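Local coordinates for conserved domain protein (PDB 3PNN), which probably acts as a glycosyltransferase, forming glycosidic linkages, and is built on an alpha/beta/alpha Rossmann-like fold, at residues E95-P100 with P243-F248; H177-V182 with V264-T269. All coordinates share one frame; numbering follows the deposited sequence.

Followed from the N terminus, the chain reaches 95-100 in the loop between strand 77-81 and helix 103-108, then 177-182 at the start of strand 179-191. Segment 243-248 returns to 95-100 and closes contact 1 over 142 intervening residues. Segment 264-269, on strand 263-268, then closes contact 2 over 81. The segments alternate, so the two closures cross instead of nesting. Contact 1 ties loop to loop, whereas contact 2 joins two strands. Helix 249-259 connects them, running directly from 243-248 and packing its side chains on both strands of contact 2. The contact centres lie 30 Å apart; their nearest atoms are about 8 Å apart without touching.

Contact 1 of 2, residues E95-P100 with P243-F248; sequences EGREKP and PKSEFF
Arg97 and Ser245 meet in a polar loop-to-loop contact, between the segment that precedes helix 103-108 and the one that leads into helix 249-259. The end-to-end directions of 97-100 and 243-246 differ by 23°, and the arginine bridges them. Its chain bends about CB-CG (chi2 86°), bringing the guanidinium end-on to Ser245: NH2 donates to Ser245 O at 2.7 Å and NH1 to Ser245 OG at 3.2 Å, both acceptors close to the guanidinium plane. On the side edge, NE and NH2 converge on Lys99 O, with NE 2.7 Å from it. Pro243 O sits over one face, and Trp101 adds a cation-pi contact. Ser245 OG is also hydrogen-bonded to His239 O, at the end of helix 223-239.

Lys99 reaches out fully extended, its CD 3.9 Å from Lys244 CA, and crosses Glu246 at about a right angle. Their salt bridge is long, with NZ 3.6 Å from OE2. A water links the other carboxylate oxygen, OE1, to Pro100 O. With acceptors on two edges, the guanidinium is fixed in rotation; its charge is probably balanced here largely by carbonyl dipoles, the nearest carboxylate oxygen of the two segments, Glu246 OE1, lying 6.3 Å from Arg97 NH2.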
loop_
_atom_site.group_PDB
_atom_site.type_symbol
_atom_site.label_atom_id
_atom_site.label_comp_id
_atom_site.label_asym_id
_atom_site.label_seq_id
_atom_site.Cartn_x
_atom_site.Cartn_y
_atom_site.Cartn_z
ATOM N N GLU A 95 26.296 -4.987 -10.481
ATOM C CA GLU A 95 27.344 -4.674 -9.515
ATOM C C GLU A 95 27.047 -3.415 -8.703
ATOM O O GLU A 95 27.198 -3.403 -7.478
ATOM C CB GLU A 95 28.695 -4.528 -10.227
ATOM C CG GLU A 95 29.878 -4.382 -9.285
ATOM C CD GLU A 95 30.095 -5.619 -8.433
ATOM O OE1 GLU A 95 30.124 -6.734 -8.998
ATOM O OE2 GLU A 95 30.239 -5.477 -7.198
ATOM N N GLY A 96 26.626 -2.356 -9.389
ATOM C CA GLY A 96 26.448 -1.064 -8.748
ATOM C C GLY A 96 25.097 -0.826 -8.097
ATOM O O GLY A 96 24.906 0.180 -7.411
ATOM N N ARG A 97 24.160 -1.747 -8.302
ATOM C CA ARG A 97 22.798 -1.577 -7.800
ATOM C C ARG A 97 22.706 -1.569 -6.270
ATOM O O ARG A 97 23.207 -2.472 -5.596
ATOM C CB ARG A 97 21.875 -2.653 -8.377
ATOM C CG ARG A 97 20.419 -2.497 -7.962
ATOM C CD ARG A 97 19.658 -1.551 -8.880
ATOM N NE ARG A 97 18.374 -1.170 -8.296
ATOM C CZ ARG A 97 17.334 -0.708 -8.989
ATOM N NH1 ARG A 97 17.409 -0.571 -10.310
ATOM N NH2 ARG A 97 16.216 -0.386 -8.356
ATOM N N GLU A 98 22.055 -0.543 -5.727
ATOM C CA GLU A 98 21.836 -0.450 -4.288
ATOM C C GLU A 98 20.374 -0.144 -3.953
ATOM O O GLU A 98 19.876 -0.542 -2.901
ATOM C CB GLU A 98 22.762 0.598 -3.663
ATOM C CG GLU A 98 22.696 1.969 -4.324
ATOM C CD GLU A 98 23.903 2.836 -3.995
ATOM O OE1 GLU A 98 24.611 2.532 -3.008
ATOM O OE2 GLU A 98 24.144 3.824 -4.726
ATOM N N LYS A 99 19.695 0.561 -4.850
ATOM C CA LYS A 99 18.303 0.930 -4.646
ATOM C C LYS A 99 17.380 -0.285 -4.777
ATOM O O LYS A 99 17.484 -1.045 -5.738
ATOM C CB LYS A 99 17.907 2.001 -5.658
ATOM C CG LYS A 99 16.464 2.447 -5.556
ATOM C CD LYS A 99 16.233 3.671 -6.423
ATOM C CE LYS A 99 14.907 4.334 -6.108
ATOM N NZ LYS A 99 14.867 5.727 -6.637
ATOM N N PRO A 100 16.482 -0.481 -3.798
ATOM C CA PRO A 100 15.542 -1.607 -3.853
ATOM C C PRO A 100 14.702 -1.582 -5.126
ATOM O O PRO A 100 14.402 -0.508 -5.655
ATOM C CB PRO A 100 14.654 -1.391 -2.624
ATOM C CG PRO A 100 15.556 -0.647 -1.652
ATOM C CD PRO A 100 16.425 0.240 -2.516
ATOM N N PRO A 243 20.308 2.228 -12.709
ATOM C CA PRO A 243 20.629 2.386 -11.287
ATOM C C PRO A 243 19.403 2.645 -10.417
ATOM O O PRO A 243 19.378 2.201 -9.266
ATOM C CB PRO A 243 21.541 3.623 -11.265
ATOM C CG PRO A 243 21.928 3.863 -12.687
ATOM C CD PRO A 243 20.792 3.366 -13.504
ATOM N N LYS A 244 18.412 3.355 -10.950
ATOM C CA LYS A 244 17.283 3.802 -10.131
ATOM C C LYS A 244 15.901 3.364 -10.638
ATOM O O LYS A 244 14.870 3.852 -10.161
ATOM C CB LYS A 244 17.334 5.323 -9.962
ATOM C CG LYS A 244 18.719 5.835 -9.585
ATOM C CD LYS A 244 18.762 7.346 -9.432
ATOM C CE LYS A 244 18.353 7.781 -8.033
ATOM N NZ LYS A 244 18.741 9.197 -7.764
ATOM N N SER A 245 15.875 2.439 -11.592
ATOM C CA SER A 245 14.608 1.941 -12.122
ATOM C C SER A 245 13.823 1.214 -11.031
ATOM O O SER A 245 14.421 0.592 -10.151
ATOM C CB SER A 245 14.851 1.013 -13.312
ATOM O OG SER A 245 15.756 -0.023 -12.970
ATOM N N GLU A 246 12.492 1.302 -11.087
ATOM C CA GLU A 246 11.634 0.705 -10.061
ATOM C C GLU A 246 10.422 0.005 -10.654
ATOM O O GLU A 246 9.841 0.466 -11.637
ATOM C CB GLU A 246 11.155 1.755 -9.062
ATOM C CG GLU A 246 12.218 2.209 -8.074
ATOM C CD GLU A 246 11.665 3.201 -7.069
ATOM O OE1 GLU A 246 11.271 2.773 -5.960
ATOM O OE2 GLU A 246 11.612 4.407 -7.397
ATOM N N PHE A 247 10.043 -1.099 -10.021
ATOM C CA PHE A 247 8.937 -1.949 -10.463
ATOM C C PHE A 247 7.780 -1.737 -9.502
ATOM O O PHE A 247 7.796 -2.261 -8.381
ATOM C CB PHE A 247 9.425 -3.403 -10.433
ATOM C CG PHE A 247 8.462 -4.407 -11.011
ATOM C CD1 PHE A 247 8.037 -4.313 -12.327
ATOM C CD2 PHE A 247 8.039 -5.489 -10.249
ATOM C CE1 PHE A 247 7.169 -5.258 -12.870
ATOM C CE2 PHE A 247 7.172 -6.444 -10.786
ATOM C CZ PHE A 247 6.736 -6.326 -12.095
ATOM N N PHE A 248 6.788 -0.955 -9.937
ATOM C CA PHE A 248 5.709 -0.453 -9.073
ATOM C C PHE A 248 4.390 -1.185 -9.283
ATOM O O PHE A 248 4.080 -1.593 -10.399
ATOM C CB PHE A 248 5.439 1.024 -9.374
ATOM C CG PHE A 248 6.539 1.948 -8.948
ATOM C CD1 PHE A 248 6.854 2.096 -7.608
ATOM C CD2 PHE A 248 7.233 2.692 -9.885
ATOM C CE1 PHE A 248 7.861 2.956 -7.209
ATOM C CE2 PHE A 248 8.241 3.555 -9.494
ATOM C CZ PHE A 248 8.553 3.687 -8.154
HETATM O O HOH W 1 21.142 1.890 -7.158
HETATM O O HOH W 2 12.738 1.171 -4.366
#

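Contact 2 of 2, residues H177-V182 with V264-T269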
loop_
_atom_site.group_PDB
_atom_site.type_symbol
_atom_site.label_atom_id
_atom_site.label_comp_id
_atom_site.label_asym_id
_atom_site.label_seq_id
_atom_site.Cartn_x
_atom_site.Cartn_y
_atom_site.Cartn_z
ATOM N N HIS A 177 -17.836 0.781 -12.293
ATOM C CA HIS A 177 -16.919 0.844 -11.157
ATOM C C HIS A 177 -15.651 0.013 -11.380
ATOM O O HIS A 177 -15.042 -0.459 -10.427
ATOM C CB HIS A 177 -17.623 0.407 -9.869
ATOM C CG HIS A 177 -18.726 1.332 -9.452
ATOM N ND1 HIS A 177 -19.824 1.583 -10.247
ATOM C CD2 HIS A 177 -18.893 2.079 -8.337
ATOM C CE1 HIS A 177 -20.624 2.439 -9.636
ATOM N NE2 HIS A 177 -20.082 2.754 -8.475
ATOM N N LEU A 178 -15.256 -0.154 -12.638
ATOM C CA LEU A 178 -14.038 -0.888 -12.960
ATOM C C LEU A 178 -12.923 0.065 -13.369
ATOM O O LEU A 178 -13.146 1.012 -14.135
ATOM C CB LEU A 178 -14.289 -1.899 -14.078
ATOM C CG LEU A 178 -15.256 -3.034 -13.739
ATOM C CD1 LEU A 178 -15.543 -3.843 -15.011
ATOM C CD2 LEU A 178 -14.686 -3.925 -12.629
ATOM N N LEU A 179 -11.732 -0.201 -12.841
ATOM C CA LEU A 179 -10.535 0.580 -13.130
ATOM C C LEU A 179 -10.136 0.366 -14.584
ATOM O O LEU A 179 -9.980 -0.773 -15.032
ATOM C CB LEU A 179 -9.387 0.122 -12.210
ATOM C CG LEU A 179 -8.113 0.963 -12.226
ATOM C CD1 LEU A 179 -8.454 2.378 -11.789
ATOM C CD2 LEU A 179 -7.000 0.346 -11.336
ATOM N N THR A 180 -9.981 1.445 -15.338
ATOM C CA THR A 180 -9.563 1.291 -16.729
ATOM C C THR A 180 -8.140 1.793 -16.912
ATOM O O THR A 180 -7.508 1.523 -17.930
ATOM C CB THR A 180 -10.497 2.029 -17.711
ATOM O OG1 THR A 180 -10.454 3.431 -17.435
ATOM C CG2 THR A 180 -11.923 1.528 -17.576
ATOM N N GLY A 181 -7.635 2.520 -15.920
ATOM C CA GLY A 181 -6.271 3.021 -15.980
ATOM C C GLY A 181 -5.838 3.628 -14.663
ATOM O O GLY A 181 -6.640 4.228 -13.954
ATOM N N VAL A 182 -4.563 3.472 -14.325
ATOM C CA VAL A 182 -4.010 4.147 -13.168
ATOM C C VAL A 182 -2.571 4.571 -13.464
ATOM O O VAL A 182 -1.762 3.785 -13.976
ATOM C CB VAL A 182 -4.115 3.269 -11.892
ATOM C CG1 VAL A 182 -3.459 1.905 -12.114
ATOM C CG2 VAL A 182 -3.513 3.982 -10.699
ATOM N N VAL A 264 -10.377 -4.828 -12.166
ATOM C CA VAL A 264 -10.167 -4.339 -10.814
ATOM C C VAL A 264 -11.404 -3.535 -10.443
ATOM O O VAL A 264 -11.680 -2.513 -11.063
ATOM C CB VAL A 264 -8.912 -3.432 -10.720
ATOM C CG1 VAL A 264 -8.751 -2.885 -9.291
ATOM C CG2 VAL A 264 -7.639 -4.198 -11.159
ATOM N N GLU A 265 -12.162 -4.002 -9.457
ATOM C CA GLU A 265 -13.311 -3.220 -8.999
ATOM C C GLU A 265 -12.838 -2.159 -8.018
ATOM O O GLU A 265 -12.076 -2.451 -7.089
ATOM C CB GLU A 265 -14.386 -4.099 -8.335
ATOM C CG GLU A 265 -15.529 -3.240 -7.740
ATOM C CD GLU A 265 -16.633 -4.046 -7.043
ATOM O OE1 GLU A 265 -16.515 -5.282 -6.921
ATOM O OE2 GLU A 265 -17.634 -3.429 -6.619
ATOM N N VAL A 266 -13.293 -0.926 -8.213
ATOM C CA VAL A 266 -12.933 0.166 -7.313
ATOM C C VAL A 266 -14.005 0.301 -6.226
ATOM O O VAL A 266 -15.174 0.560 -6.527
ATOM C CB VAL A 266 -12.781 1.509 -8.062
ATOM C CG1 VAL A 266 -12.428 2.642 -7.072
ATOM C CG2 VAL A 266 -11.715 1.398 -9.145
ATOM N N LEU A 267 -13.607 0.110 -4.971
ATOM C CA LEU A 267 -14.552 0.120 -3.856
ATOM C C LEU A 267 -14.566 1.515 -3.251
ATOM O O LEU A 267 -13.553 1.984 -2.752
ATOM C CB LEU A 267 -14.138 -0.917 -2.807
ATOM C CG LEU A 267 -13.883 -2.327 -3.369
ATOM C CD1 LEU A 267 -13.176 -3.204 -2.329
ATOM C CD2 LEU A 267 -15.194 -2.986 -3.809
ATOM N N ASP A 268 -15.714 2.184 -3.305
ATOM C CA ASP A 268 -15.793 3.574 -2.849
ATOM C C ASP A 268 -16.067 3.664 -1.344
ATOM O O ASP A 268 -17.202 3.874 -0.929
ATOM C CB ASP A 268 -16.879 4.328 -3.641
ATOM C CG ASP A 268 -16.800 5.852 -3.461
ATOM O OD1 ASP A 268 -15.859 6.345 -2.794
ATOM O OD2 ASP A 268 -17.683 6.560 -4.002
ATOM N N THR A 269 -15.029 3.532 -0.531
ATOM C CA THR A 269 -15.211 3.527 0.925
ATOM C C THR A 269 -15.687 4.873 1.452
ATOM O O THR A 269 -15.443 5.911 0.835
ATOM C CB THR A 269 -13.893 3.131 1.652
ATOM O OG1 THR A 269 -14.112 3.109 3.067
ATOM C CG2 THR A 269 -12.781 4.133 1.337
HETATM O O HOH W 3 -10.739 -3.324 -14.484
#
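Leu179 and Val264 face each other where the two strands are joined, and with His177 they account for most of the surface buried here. Leu179 N donates to Val264 O at 2.9 Å, almost straight (174°). The leucine's CB sets off toward the partner strand and meets Val264 CB at 3.9 Å, while the CG2 branch of Val266 lies 4.1 Å from that same Leu179 CB. Val253 and Ile257 of helix 249-259 pack against both Leu179 and Val264, so this apolar side is buried. The reverse bond of the pair is replaced by a water that donates to Leu179 O and accepts from Val264 N.

Between the two direct bonds lies one antiparallel bridge: Leu178 and Glu265 form a non-hydrogen-bonded pair, consistent with their short CA-CA separation of 4.7 Å. Beyond it on strand 179-191, Thr180 and Gly181 both face Gln172 in a classic beta bulge.

His177 contributes mainly through its backbone, which has left-handed helical angles (phi 66°) in the connection from strand 166-173. Its O accepts from Val266 N at 2.9 Å, nearly head-on to the carbonyl. The imidazole turns an edge toward Val266 O, with His177 CB 4.1 Å from that oxygen. With CG anti to the carbonyl carbon (chi1 -65°), Leu178 turns CD2 back to 3.9 Å from Glu265 CA, whereas the carboxylate of Glu265 is engaged by Lys138 of helix 129-140 in a salt bridge.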